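Local coordinates for protein alpha-L-rhamnosidase (Streptomyces avermitilis, PDB 3W5M) that hydrolyses terminal non-reducing alpha-L-rhamnose residues, releasing L-rhamnose from citrus flavonoids such as naringin and from gum arabic, at residues T604-L609 / G950-S955; R856-L861 / R872-R877; Q942-P947 / E991-A996; F598-E603 / N929-A934. All coordinates share one frame; numbering follows the deposited sequence.

Interaction 1 (T604-L609 / G950-S955)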
loop_
_atom_site.group_PDB
_atom_site.type_symbol
_atom_site.label_atom_id
_atom_site.label_comp_id
_atom_site.label_asym_id
_atom_site.label_seq_id
_atom_site.Cartn_x
_atom_site.Cartn_y
_atom_site.Cartn_z
ATOM N N THR A 604 -15.225 -1.246 -24.314
ATOM C CA THR A 604 -16.022 -2.154 -25.151
ATOM C C THR A 604 -17.414 -1.547 -25.344
ATOM O O THR A 604 -17.735 -0.510 -24.738
ATOM C CB THR A 604 -16.185 -3.550 -24.519
ATOM O OG1 THR A 604 -17.120 -3.489 -23.428
ATOM C CG2 THR A 604 -14.854 -4.132 -24.026
ATOM N N ASN A 605 -18.223 -2.187 -26.196
ATOM C CA ASN A 605 -19.646 -1.858 -26.337
ATOM C C ASN A 605 -20.521 -2.249 -25.130
ATOM O O ASN A 605 -21.692 -1.858 -25.083
ATOM C CB ASN A 605 -20.217 -2.538 -27.595
ATOM C CG ASN A 605 -20.170 -4.055 -27.504
ATOM O OD1 ASN A 605 -19.098 -4.660 -27.594
ATOM N ND2 ASN A 605 -21.334 -4.683 -27.322
ATOM N N VAL A 606 -19.959 -3.018 -24.189
ATOM C CA VAL A 606 -20.664 -3.582 -23.035
ATOM C C VAL A 606 -20.409 -2.852 -21.708
ATOM O O VAL A 606 -19.358 -3.035 -21.079
ATOM C CB VAL A 606 -20.311 -5.056 -22.850
ATOM C CG1 VAL A 606 -21.154 -5.683 -21.747
ATOM C CG2 VAL A 606 -20.509 -5.794 -24.161
ATOM N N PRO A 607 -21.388 -2.035 -21.267
ATOM C CA PRO A 607 -21.216 -1.251 -20.037
ATOM C C PRO A 607 -20.648 -2.044 -18.845
ATOM O O PRO A 607 -19.756 -1.531 -18.152
ATOM C CB PRO A 607 -22.628 -0.729 -19.766
ATOM C CG PRO A 607 -23.194 -0.563 -21.145
ATOM C CD PRO A 607 -22.699 -1.767 -21.893
ATOM N N MET A 608 -21.098 -3.287 -18.649
ATOM C CA MET A 608 -20.671 -4.072 -17.503
ATOM C C MET A 608 -19.178 -4.406 -17.523
ATOM O O MET A 608 -18.535 -4.563 -16.457
ATOM C CB MET A 608 -21.463 -5.363 -17.384
ATOM C CG MET A 608 -21.402 -5.963 -15.990
ATOM S SD MET A 608 -21.389 -7.763 -15.962
ATOM C CE MET A 608 -19.631 -8.069 -16.183
ATOM N N LEU A 609 -18.619 -4.528 -18.722
ATOM C CA LEU A 609 -17.194 -4.853 -18.803
ATOM C C LEU A 609 -16.382 -3.612 -18.587
ATOM O O LEU A 609 -15.280 -3.682 -18.038
ATOM C CB LEU A 609 -16.815 -5.498 -20.131
ATOM C CG LEU A 609 -17.437 -6.854 -20.437
ATOM C CD1 LEU A 609 -16.883 -7.283 -21.790
ATOM C CD2 LEU A 609 -17.216 -7.900 -19.350
ATOM N N GLY A 950 -16.858 -12.646 -29.046
ATOM C CA GLY A 950 -17.598 -13.651 -28.290
ATOM C C GLY A 950 -18.521 -12.931 -27.328
ATOM O O GLY A 950 -18.516 -11.684 -27.267
ATOM N N GLY A 951 -19.311 -13.696 -26.577
ATOM C CA GLY A 951 -20.297 -13.112 -25.657
ATOM C C GLY A 951 -21.038 -11.954 -26.295
ATOM O O GLY A 951 -21.506 -12.061 -27.425
ATOM N N GLU A 952 -21.089 -10.819 -25.605
ATOM C CA GLU A 952 -21.862 -9.681 -26.064
ATOM C C GLU A 952 -20.952 -8.633 -26.649
ATOM O O GLU A 952 -21.398 -7.517 -26.944
ATOM C CB GLU A 952 -22.654 -9.049 -24.908
ATOM C CG GLU A 952 -23.173 -10.016 -23.856
ATOM C CD GLU A 952 -23.851 -9.321 -22.672
ATOM O OE1 GLU A 952 -24.090 -8.091 -22.722
ATOM O OE2 GLU A 952 -24.141 -10.020 -21.679
ATOM N N VAL A 953 -19.668 -8.968 -26.803
ATOM C CA VAL A 953 -18.704 -7.972 -27.265
ATOM C C VAL A 953 -18.653 -7.942 -28.793
ATOM O O VAL A 953 -18.279 -8.920 -29.415
ATOM C CB VAL A 953 -17.269 -8.207 -26.710
ATOM C CG1 VAL A 953 -16.417 -6.967 -26.969
ATOM C CG2 VAL A 953 -17.284 -8.560 -25.227
ATOM N N THR A 954 -19.004 -6.818 -29.390
ATOM C CA THR A 954 -18.902 -6.702 -30.842
ATOM C C THR A 954 -17.952 -5.580 -31.237
ATOM O O THR A 954 -17.806 -5.236 -32.419
ATOM C CB THR A 954 -20.285 -6.470 -31.478
ATOM O OG1 THR A 954 -20.858 -5.254 -30.965
ATOM C CG2 THR A 954 -21.210 -7.665 -31.197
ATOM N N SER A 955 -17.280 -5.014 -30.238
ATOM C CA SER A 955 -16.632 -3.739 -30.421
ATOM C C SER A 955 -15.696 -3.567 -29.241
ATOM O O SER A 955 -16.121 -3.747 -28.111
ATOM C CB SER A 955 -17.715 -2.660 -30.363
ATOM O OG SER A 955 -17.304 -1.481 -31.015
#
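A type II' beta turn from Gly950 to Val953 is gripped by Asn605, which lies in the short link between strand 600-604 and helix 607-622. The Asn605 amide works as a two-pronged clamp on backbone atoms. Asn605 ND2 donates to Glu952 O at 2.9 Å and this prong is nearly straight (N-H...O 174°), with the acceptor in the amide plane of Asn605 and the donor in the carbonyl plane of Glu952. The other prong is bent: Thr954 N gives its hydrogen to Asn605 OD1 at 2.8 Å from well above the carbonyl plane. A chi1 of 63°, which sets CG between the backbone N and the carbonyl carbon, brings the amide over the chain at 952-954.

The main chain adds a third bond, Asn605 N to Ser955 O at 3.2 Å, and the same oxygen receives a C-H...O contact from Thr604 CA. Thr604 OG1 accepts from Val606 N at 3.0 Å, an ST turn that shapes the link just before the helix. Beside these bonds, Leu609 CD1 meets Val953 CG2 at 3.7 Å, while Val606 CG2 rests 3.4 Å from Glu952 O. Ile930 also touches Thr604, Leu609 and Val953. Strand 600-604 is an edge strand beside strand 955-962, and the contact marks where that antiparallel pair ends and the chain turns into the helical (alpha/alpha)6 barrel.

Interaction 2 (R856-L861 / R872-R877)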
loop_
_atom_site.group_PDB
_atom_site.type_symbol
_atom_site.label_atom_id
_atom_site.label_comp_id
_atom_site.label_asym_id
_atom_site.label_seq_id
_atom_site.Cartn_x
_atom_site.Cartn_y
_atom_site.Cartn_z
ATOM N N ARG A 856 -6.259 -17.952 -13.277
ATOM C CA ARG A 856 -5.899 -18.876 -14.364
ATOM C C ARG A 856 -7.112 -19.490 -15.076
ATOM O O ARG A 856 -6.964 -20.183 -16.085
ATOM C CB ARG A 856 -4.953 -19.977 -13.820
ATOM C CG ARG A 856 -3.667 -19.442 -13.177
ATOM C CD ARG A 856 -2.831 -20.502 -12.463
ATOM N NE ARG A 856 -1.572 -19.943 -11.939
ATOM C CZ ARG A 856 -0.417 -19.887 -12.608
ATOM N NH1 ARG A 856 -0.318 -20.372 -13.842
ATOM N NH2 ARG A 856 0.654 -19.338 -12.040
ATOM N N LEU A 857 -8.317 -19.225 -14.576
ATOM C CA LEU A 857 -9.523 -19.920 -15.085
ATOM C C LEU A 857 -9.906 -19.541 -16.523
ATOM O O LEU A 857 -10.033 -20.405 -17.401
ATOM C CB LEU A 857 -10.717 -19.699 -14.118
ATOM C CG LEU A 857 -12.144 -20.151 -14.502
ATOM C CD1 LEU A 857 -12.253 -21.667 -14.500
ATOM C CD2 LEU A 857 -13.166 -19.549 -13.542
ATOM N N LEU A 858 -10.107 -18.256 -16.787
ATOM C CA LEU A 858 -10.503 -17.857 -18.125
ATOM C C LEU A 858 -9.378 -18.139 -19.136
ATOM O O LEU A 858 -9.662 -18.605 -20.258
ATOM C CB LEU A 858 -11.032 -16.409 -18.202
ATOM C CG LEU A 858 -12.320 -15.998 -17.452
ATOM C CD1 LEU A 858 -12.901 -14.709 -18.006
ATOM C CD2 LEU A 858 -13.392 -17.090 -17.485
ATOM N N PRO A 859 -8.099 -17.880 -18.759
ATOM C CA PRO A 859 -6.992 -18.266 -19.673
ATOM C C PRO A 859 -6.945 -19.782 -20.036
ATOM O O PRO A 859 -6.803 -20.127 -21.217
ATOM C CB PRO A 859 -5.739 -17.852 -18.888
ATOM C CG PRO A 859 -6.207 -16.682 -18.086
ATOM C CD PRO A 859 -7.592 -17.095 -17.615
ATOM N N VAL A 860 -7.076 -20.656 -19.044
ATOM C CA VAL A 860 -7.126 -22.114 -19.283
ATOM C C VAL A 860 -8.300 -22.496 -20.193
ATOM O O VAL A 860 -8.134 -23.281 -21.143
ATOM C CB VAL A 860 -7.152 -22.888 -17.964
ATOM C CG1 VAL A 860 -7.694 -24.294 -18.142
ATOM C CG2 VAL A 860 -5.761 -22.926 -17.354
ATOM N N LEU A 861 -9.472 -21.925 -19.924
ATOM C CA LEU A 861 -10.647 -22.136 -20.770
ATOM C C LEU A 861 -10.362 -21.748 -22.231
ATOM O O LEU A 861 -10.720 -22.480 -23.140
ATOM C CB LEU A 861 -11.886 -21.401 -20.220
ATOM C CG LEU A 861 -12.563 -21.982 -18.978
ATOM C CD1 LEU A 861 -13.629 -21.012 -18.482
ATOM C CD2 LEU A 861 -13.196 -23.339 -19.279
ATOM N N ARG A 872 -19.124 -16.875 -21.125
ATOM C CA ARG A 872 -20.332 -17.174 -20.359
ATOM C C ARG A 872 -20.115 -16.788 -18.896
ATOM O O ARG A 872 -20.943 -16.089 -18.292
ATOM C CB ARG A 872 -20.709 -18.657 -20.485
ATOM C CG ARG A 872 -22.083 -19.016 -19.928
ATOM C CD ARG A 872 -23.231 -18.610 -20.854
ATOM N NE ARG A 872 -24.489 -19.258 -20.468
ATOM C CZ ARG A 872 -24.901 -20.444 -20.921
ATOM N NH1 ARG A 872 -24.171 -21.133 -21.792
ATOM N NH2 ARG A 872 -26.054 -20.948 -20.505
ATOM N N LEU A 873 -18.987 -17.234 -18.354
ATOM C CA LEU A 873 -18.552 -16.841 -17.022
ATOM C C LEU A 873 -18.357 -15.339 -16.897
ATOM O O LEU A 873 -18.753 -14.743 -15.893
ATOM C CB LEU A 873 -17.268 -17.565 -16.629
ATOM C CG LEU A 873 -17.398 -19.076 -16.520
ATOM C CD1 LEU A 873 -16.084 -19.636 -16.053
ATOM C CD2 LEU A 873 -18.515 -19.440 -15.552
ATOM N N LEU A 874 -17.762 -14.730 -17.919
ATOM C CA LEU A 874 -17.449 -13.305 -17.873
ATOM C C LEU A 874 -18.711 -12.441 -17.784
ATOM O O LEU A 874 -18.755 -11.485 -17.001
ATOM C CB LEU A 874 -16.568 -12.870 -19.061
ATOM C CG LEU A 874 -16.078 -11.418 -18.977
ATOM C CD1 LEU A 874 -14.965 -11.277 -17.947
ATOM C CD2 LEU A 874 -15.615 -10.926 -20.346
ATOM N N HIS A 875 -19.729 -12.790 -18.575
ATOM C CA HIS A 875 -20.962 -11.995 -18.677
ATOM C C HIS A 875 -22.019 -12.385 -17.646
ATOM O O HIS A 875 -23.071 -11.740 -17.562
ATOM C CB HIS A 875 -21.571 -12.126 -20.073
ATOM C CG HIS A 875 -20.803 -11.415 -21.134
ATOM N ND1 HIS A 875 -20.507 -10.071 -21.062
ATOM C CD2 HIS A 875 -20.280 -11.857 -22.299
ATOM C CE1 HIS A 875 -19.823 -9.718 -22.136
ATOM N NE2 HIS A 875 -19.682 -10.782 -22.905
ATOM N N GLN A 876 -21.731 -13.436 -16.887
ATOM C CA GLN A 876 -22.619 -13.936 -15.839
ATOM C C GLN A 876 -22.955 -12.830 -14.827
ATOM O O GLN A 876 -22.058 -12.116 -14.363
ATOM C CB GLN A 876 -21.944 -15.117 -15.149
ATOM C CG GLN A 876 -22.718 -15.803 -14.037
ATOM C CD GLN A 876 -24.060 -16.384 -14.484
ATOM O OE1 GLN A 876 -25.068 -15.669 -14.560
ATOM N NE2 GLN A 876 -24.084 -17.693 -14.754
ATOM N N ARG A 877 -24.238 -12.674 -14.497
ATOM C CA ARG A 877 -24.675 -11.616 -13.558
ATOM C C ARG A 877 -25.141 -12.167 -12.202
ATOM O O ARG A 877 -25.218 -11.442 -11.198
ATOM C CB ARG A 877 -25.753 -10.741 -14.194
ATOM C CG ARG A 877 -25.242 -9.824 -15.305
ATOM C CD ARG A 877 -26.381 -9.039 -15.941
ATOM N NE ARG A 877 -27.138 -8.294 -14.938
ATOM C CZ ARG A 877 -28.323 -7.735 -15.139
ATOM N NH1 ARG A 877 -28.916 -7.824 -16.324
ATOM N NH2 ARG A 877 -28.925 -7.092 -14.145
#
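Leu873 pushes its CD1 methyl in among three leucine side chains of 856-861. Leu873 CD1 lies 3.7 Å from Leu861 CD1, and Leu857 CD2 is 3.9 Å from the same Leu873 CD1. Leu857 and Leu861 are one helical turn apart and both cross the Leu873 side chain at about a right angle. Leu858 meets it more obliquely, with Leu858 CD2 4.0 Å from both Leu873 CD1 and Leu873 CB. With chi1 at -63°, Leu873 places CG opposite its own carbonyl carbon, and the isobutyl group then extends across to the neighbouring helix.

The two segments belong to helices 854-863 and 867-875, consecutive helices joined by a short loop, within the (alpha/alpha)6-barrel domain. Their closest CA atoms, those of Leu858 and Leu873, are 8.2 Å apart. Every contact between the segments is methyl or methylene on methyl, and no hydrogen bond crosses. Leu858 divides its two methyls: CD2 serves Leu873, while Leu858 CD1 meets Leu874 CD1 at 4.0 Å, again at about a right angle. Beyond the pair, Ile840 of helix 829-842 touches both Leu861 and Leu873, and Trp925 of helix 923-929 packs on both Leu858 and Leu874.

Interaction 3 (Q942-P947 / E991-A996)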
loop_
_atom_site.group_PDB
_atom_site.type_symbol
_atom_site.label_atom_id
_atom_site.label_comp_id
_atom_site.label_asym_id
_atom_site.label_seq_id
_atom_site.Cartn_x
_atom_site.Cartn_y
_atom_site.Cartn_z
ATOM N N GLN A 942 7.748 -8.502 -29.302
ATOM C CA GLN A 942 6.759 -8.976 -30.253
ATOM C C GLN A 942 5.447 -8.914 -29.489
ATOM O O GLN A 942 5.389 -9.341 -28.330
ATOM C CB GLN A 942 7.003 -10.437 -30.676
ATOM C CG GLN A 942 6.055 -10.871 -31.779
ATOM C CD GLN A 942 5.894 -12.383 -31.904
ATOM O OE1 GLN A 942 5.742 -13.106 -30.906
ATOM N NE2 GLN A 942 5.905 -12.865 -33.139
ATOM N N VAL A 943 4.413 -8.359 -30.118
ATOM C CA VAL A 943 3.071 -8.347 -29.532
ATOM C C VAL A 943 2.173 -9.349 -30.284
ATOM O O VAL A 943 2.139 -9.339 -31.527
ATOM C CB VAL A 943 2.463 -6.911 -29.484
ATOM C CG1 VAL A 943 2.363 -6.289 -30.865
ATOM C CG2 VAL A 943 1.109 -6.896 -28.791
ATOM N N VAL A 944 1.485 -10.222 -29.547
ATOM C CA VAL A 944 0.461 -11.070 -30.166
ATOM C C VAL A 944 -0.874 -10.333 -30.098
ATOM O O VAL A 944 -1.355 -9.988 -29.002
ATOM C CB VAL A 944 0.337 -12.443 -29.486
ATOM C CG1 VAL A 944 -0.759 -13.265 -30.151
ATOM C CG2 VAL A 944 1.658 -13.197 -29.497
ATOM N N ILE A 945 -1.432 -10.049 -31.273
ATOM C CA ILE A 945 -2.716 -9.383 -31.421
ATOM C C ILE A 945 -3.754 -10.398 -31.874
ATOM O O ILE A 945 -3.893 -10.695 -33.077
ATOM C CB ILE A 945 -2.611 -8.170 -32.360
ATOM C CG1 ILE A 945 -1.579 -7.188 -31.768
ATOM C CG2 ILE A 945 -3.970 -7.545 -32.592
ATOM C CD1 ILE A 945 -1.297 -5.952 -32.588
ATOM N N ARG A 946 -4.485 -10.915 -30.894
ATOM C CA ARG A 946 -5.426 -12.007 -31.114
ATOM C C ARG A 946 -6.761 -11.721 -30.388
ATOM O O ARG A 946 -7.061 -12.356 -29.372
ATOM C CB ARG A 946 -4.790 -13.327 -30.672
ATOM C CG ARG A 946 -5.622 -14.545 -31.032
ATOM C CD ARG A 946 -4.927 -15.857 -30.731
ATOM N NE ARG A 946 -5.727 -16.931 -31.310
ATOM C CZ ARG A 946 -5.410 -18.221 -31.310
ATOM N NH1 ARG A 946 -4.285 -18.648 -30.743
ATOM N NH2 ARG A 946 -6.241 -19.086 -31.882
ATOM N N PRO A 947 -7.530 -10.728 -30.889
ATOM C CA PRO A 947 -8.862 -10.479 -30.343
ATOM C C PRO A 947 -9.760 -11.674 -30.656
ATOM O O PRO A 947 -9.750 -12.176 -31.791
ATOM C CB PRO A 947 -9.335 -9.236 -31.105
ATOM C CG PRO A 947 -8.497 -9.180 -32.344
ATOM C CD PRO A 947 -7.177 -9.739 -31.928
ATOM N N GLU A 991 2.282 -10.346 -34.310
ATOM C CA GLU A 991 1.597 -11.450 -34.955
ATOM C C GLU A 991 0.107 -11.200 -34.797
ATOM O O GLU A 991 -0.387 -11.102 -33.686
ATOM C CB GLU A 991 1.989 -12.741 -34.288
ATOM C CG GLU A 991 1.308 -13.966 -34.855
ATOM C CD GLU A 991 1.665 -15.198 -34.055
ATOM O OE1 GLU A 991 1.047 -15.406 -32.979
ATOM O OE2 GLU A 991 2.570 -15.940 -34.498
ATOM N N VAL A 992 -0.600 -11.077 -35.915
ATOM C CA VAL A 992 -1.993 -10.671 -35.907
ATOM C C VAL A 992 -2.843 -11.853 -36.358
ATOM O O VAL A 992 -2.508 -12.520 -37.337
ATOM C CB VAL A 992 -2.215 -9.452 -36.811
ATOM C CG1 VAL A 992 -3.667 -8.990 -36.774
ATOM C CG2 VAL A 992 -1.299 -8.309 -36.380
ATOM N N TRP A 993 -3.909 -12.126 -35.606
ATOM C CA TRP A 993 -4.862 -13.195 -35.923
ATOM C C TRP A 993 -6.205 -12.573 -36.241
ATOM O O TRP A 993 -6.775 -11.874 -35.398
ATOM C CB TRP A 993 -5.037 -14.120 -34.738
ATOM C CG TRP A 993 -3.811 -14.787 -34.296
ATOM C CD1 TRP A 993 -2.662 -14.192 -33.842
ATOM C CD2 TRP A 993 -3.587 -16.202 -34.226
ATOM N NE1 TRP A 993 -1.735 -15.151 -33.498
ATOM C CE2 TRP A 993 -2.272 -16.393 -33.725
ATOM C CE3 TRP A 993 -4.364 -17.327 -34.545
ATOM C CZ2 TRP A 993 -1.718 -17.663 -33.531
ATOM C CZ3 TRP A 993 -3.811 -18.590 -34.356
ATOM C CH2 TRP A 993 -2.496 -18.746 -33.851
ATOM N N ILE A 994 -6.712 -12.817 -37.449
ATOM C CA ILE A 994 -7.984 -12.236 -37.870
ATOM C C ILE A 994 -8.977 -13.352 -38.163
ATOM O O ILE A 994 -8.787 -14.070 -39.145
ATOM C CB ILE A 994 -7.832 -11.390 -39.155
ATOM C CG1 ILE A 994 -6.660 -10.417 -39.046
ATOM C CG2 ILE A 994 -9.132 -10.656 -39.481
ATOM C CD1 ILE A 994 -6.945 -9.216 -38.169
ATOM N N PRO A 995 -10.028 -13.516 -37.318
ATOM C CA PRO A 995 -11.037 -14.546 -37.599
ATOM C C PRO A 995 -11.630 -14.363 -38.993
ATOM O O PRO A 995 -12.015 -13.242 -39.376
ATOM C CB PRO A 995 -12.101 -14.337 -36.500
ATOM C CG PRO A 995 -11.762 -13.037 -35.836
ATOM C CD PRO A 995 -10.281 -12.852 -36.025
ATOM N N ALA A 996 -11.651 -15.453 -39.758
ATOM C CA ALA A 996 -12.143 -15.417 -41.131
ATOM C C ALA A 996 -12.725 -16.757 -41.554
ATOM O O ALA A 996 -12.078 -17.798 -41.381
ATOM C CB ALA A 996 -11.032 -14.995 -42.088
#
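Arg946 lays its guanidinium flat over one face of the Trp993 indole, on the C-terminal beta-sandwich where strand 942-945 runs parallel to strand 989-995. The two planes are only 10° apart, and CZ of Arg946 stands 3.7 Å from the centroid of the Trp993 six-membered ring, 22° off its normal, which satisfies a cation-pi stack. Further back along the same side chain, Arg946 CD makes a CH-pi contact with the five-membered ring of Trp993, 3.9 Å from its centroid. An arginine extended from CG to NE, with CG anti to the backbone N (chi1 -172°), can thus follow the indole over both rings.

The indole is held by its edge as well: Trp993 NE1 donates to Glu991 OE1 at 2.8 Å. The carboxylate oxygen lies near the ring plane but is itself met from above the carboxylate plane. Val944 runs alongside Glu991, its CG1 approaching Trp993 NE1 obliquely at 4.0 Å.

The backbone ladder sets this register, with Glu991 N bonded to Val943 O at 3.0 Å, Ile945 N to Glu991 O at 2.8 Å and Trp993 N to Ile945 O at 2.9 Å. On the face opposite Val944 and Glu991, Ile945 and Val992 pack toward strand 977-984. Farther out, a salt bridge from Arg946 NH2 to Asp1014 secures the far end of the guanidinium. Trp993 O, 4.1 Å from Pro947 CD, is buried and has no hydrogen-bond partner in the model.

Interaction 4 (F598-E603 / N929-A934)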
loop_
_atom_site.group_PDB
_atom_site.type_symbol
_atom_site.label_atom_id
_atom_site.label_comp_id
_atom_site.label_asym_id
_atom_site.label_seq_id
_atom_site.Cartn_x
_atom_site.Cartn_y
_atom_site.Cartn_z
ATOM N N PHE A 598 -1.146 5.423 -15.207
ATOM C CA PHE A 598 -2.002 4.341 -15.699
ATOM C C PHE A 598 -1.609 4.034 -17.134
ATOM O O PHE A 598 -1.301 4.927 -17.900
ATOM C CB PHE A 598 -3.488 4.733 -15.587
ATOM C CG PHE A 598 -3.943 4.848 -14.164
ATOM C CD1 PHE A 598 -3.800 6.060 -13.473
ATOM C CD2 PHE A 598 -4.426 3.728 -13.489
ATOM C CE1 PHE A 598 -4.158 6.135 -12.128
ATOM C CE2 PHE A 598 -4.801 3.807 -12.147
ATOM C CZ PHE A 598 -4.663 5.017 -11.471
ATOM N N THR A 599 -1.580 2.755 -17.491
ATOM C CA THR A 599 -0.966 2.379 -18.755
ATOM C C THR A 599 -1.869 1.508 -19.629
ATOM O O THR A 599 -1.403 0.934 -20.620
ATOM C CB THR A 599 0.363 1.618 -18.517
ATOM O OG1 THR A 599 0.131 0.562 -17.582
ATOM C CG2 THR A 599 1.456 2.583 -17.964
ATOM N N PHE A 600 -3.152 1.409 -19.296
ATOM C CA PHE A 600 -4.061 0.637 -20.144
ATOM C C PHE A 600 -5.435 1.257 -20.255
ATOM O O PHE A 600 -6.186 1.295 -19.270
ATOM C CB PHE A 600 -4.192 -0.820 -19.659
ATOM C CG PHE A 600 -4.601 -1.784 -20.756
ATOM C CD1 PHE A 600 -5.941 -1.978 -21.085
ATOM C CD2 PHE A 600 -3.630 -2.492 -21.481
ATOM C CE1 PHE A 600 -6.303 -2.855 -22.102
ATOM C CE2 PHE A 600 -3.999 -3.368 -22.490
ATOM C CZ PHE A 600 -5.334 -3.546 -22.798
ATOM N N GLU A 601 -5.763 1.732 -21.454
ATOM C CA GLU A 601 -7.111 2.244 -21.744
ATOM C C GLU A 601 -7.899 1.124 -22.408
ATOM O O GLU A 601 -7.419 0.532 -23.366
ATOM C CB GLU A 601 -7.046 3.422 -22.701
ATOM C CG GLU A 601 -6.045 4.496 -22.334
ATOM C CD GLU A 601 -6.720 5.773 -21.908
ATOM O OE1 GLU A 601 -7.924 5.920 -22.219
ATOM O OE2 GLU A 601 -6.054 6.627 -21.269
ATOM N N PHE A 602 -9.100 0.848 -21.908
ATOM C CA PHE A 602 -9.892 -0.288 -22.368
ATOM C C PHE A 602 -11.343 0.150 -22.427
ATOM O O PHE A 602 -11.862 0.691 -21.442
ATOM C CB PHE A 602 -9.717 -1.437 -21.382
ATOM C CG PHE A 602 -10.535 -2.670 -21.687
ATOM C CD1 PHE A 602 -10.189 -3.523 -22.724
ATOM C CD2 PHE A 602 -11.621 -3.004 -20.887
ATOM C CE1 PHE A 602 -10.933 -4.686 -22.976
ATOM C CE2 PHE A 602 -12.369 -4.150 -21.125
ATOM C CZ PHE A 602 -12.019 -4.998 -22.170
ATOM N N GLU A 603 -11.996 -0.093 -23.575
ATOM C CA GLU A 603 -13.410 0.238 -23.738
ATOM C C GLU A 603 -14.065 -0.731 -24.709
ATOM O O GLU A 603 -13.520 -1.010 -25.776
ATOM C CB GLU A 603 -13.572 1.674 -24.225
ATOM C CG GLU A 603 -15.016 2.141 -24.312
ATOM C CD GLU A 603 -15.142 3.533 -24.897
ATOM O OE1 GLU A 603 -14.114 4.107 -25.346
ATOM O OE2 GLU A 603 -16.280 4.055 -24.906
ATOM N N ASN A 929 -7.375 -10.920 -24.561
ATOM C CA ASN A 929 -8.345 -11.601 -25.454
ATOM C C ASN A 929 -9.455 -10.745 -26.033
ATOM O O ASN A 929 -9.887 -10.966 -27.174
ATOM C CB ASN A 929 -8.935 -12.795 -24.741
ATOM C CG ASN A 929 -7.881 -13.782 -24.303
ATOM O OD1 ASN A 929 -7.589 -13.909 -23.119
ATOM N ND2 ASN A 929 -7.290 -14.483 -25.258
ATOM N N ILE A 930 -9.918 -9.746 -25.285
ATOM C CA ILE A 930 -10.920 -8.854 -25.832
ATOM C C ILE A 930 -10.199 -7.720 -26.525
ATOM O O ILE A 930 -10.478 -7.411 -27.685
ATOM C CB ILE A 930 -11.933 -8.341 -24.760
ATOM C CG1 ILE A 930 -12.605 -9.533 -24.072
ATOM C CG2 ILE A 930 -12.928 -7.362 -25.403
ATOM C CD1 ILE A 930 -13.469 -9.205 -22.860
ATOM N N ALA A 931 -9.248 -7.096 -25.821
ATOM C CA ALA A 931 -8.421 -6.071 -26.451
ATOM C C ALA A 931 -7.404 -6.719 -27.424
ATOM O O ALA A 931 -7.023 -6.122 -28.414
ATOM C CB ALA A 931 -7.727 -5.225 -25.388
ATOM N N GLY A 932 -6.997 -7.950 -27.147
ATOM C CA GLY A 932 -6.081 -8.647 -28.046
ATOM C C GLY A 932 -4.665 -8.090 -28.002
ATOM O O GLY A 932 -4.040 -7.883 -29.049
ATOM N N ILE A 933 -4.162 -7.848 -26.788
ATOM C CA ILE A 933 -2.814 -7.293 -26.590
ATOM C C ILE A 933 -2.107 -8.161 -25.575
ATOM O O ILE A 933 -2.483 -8.177 -24.404
ATOM C CB ILE A 933 -2.848 -5.827 -26.082
ATOM C CG1 ILE A 933 -3.478 -4.913 -27.138
ATOM C CG2 ILE A 933 -1.432 -5.356 -25.707
ATOM C CD1 ILE A 933 -3.592 -3.448 -26.732
ATOM N N ALA A 934 -1.102 -8.918 -26.015
ATOM C CA ALA A 934 -0.389 -9.840 -25.121
ATOM C C ALA A 934 1.055 -9.945 -25.593
ATOM O O ALA A 934 1.313 -9.722 -26.749
ATOM C CB ALA A 934 -1.046 -11.216 -25.122
#
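Phe602 reaches Ala931 and Ile930 with one edge of its ring. Phe602 CB lies in the plane of the Phe600 ring, at its edge, 3.8 Å from Phe600 CE1. With CG anti to the backbone N (chi1 177°), the ring extends outward from the strand; Phe602 CD1 then stands 4.0 Å from Ala931 CB. Phe602 CE1 keeps the same distance of 4.0 Å from Ala931 CB, so the methyl sits against the CD1-CE1 side near the ring plane. At the tip, Phe602 CZ is 4.1 Å from Ile930 CG2, also edge-on.

Phe600, two residues earlier on the same side of the strand, approaches the methyl from its own edge, Phe600 CZ being 3.9 Å from Ala931 CB. The small side chain of Ala931 is therefore held by two phenyl rims, neither ring offering it a face. Phe600 CE2 also comes within 4.3 Å of Ile933 CD1. No hydrogen bond crosses between the segments.

Past helix 923-929, Gly932 takes a positive phi (72°) and turns the chain toward strand 934-935. The cluster is walled by Met926 of that helix against Phe602, by His613 of helix 607-622, whose ring also meets Phe602, and by Ala958 and Phe960 of strand 955-962 against Phe600.

Overall arrangement
Interactions 1 and 4 join the two ends of the (alpha/alpha)6-barrel region, where the chain enters it and where it leaves, beside the C-terminal sandwich; strand 600-604 runs from interaction 4 into the link of interaction 1. Interactions 2 and 4 are buried and apolar, the first leucine on leucine within the barrel, the second mainly phenyl edges on alanine and isoleucine. Interactions 1 and 3 are partly buried and rely on hydrogen bonds: a side-chain amide reading backbone in one, a parallel strand ladder with a cation-pi stack in the other. Ile930 of interaction 4 also touches Val953, Leu609 and Leu874 of interactions 1 and 2. Val944 N and Ala934 O probably hydrogen-bond, joining interactions 3 and 4.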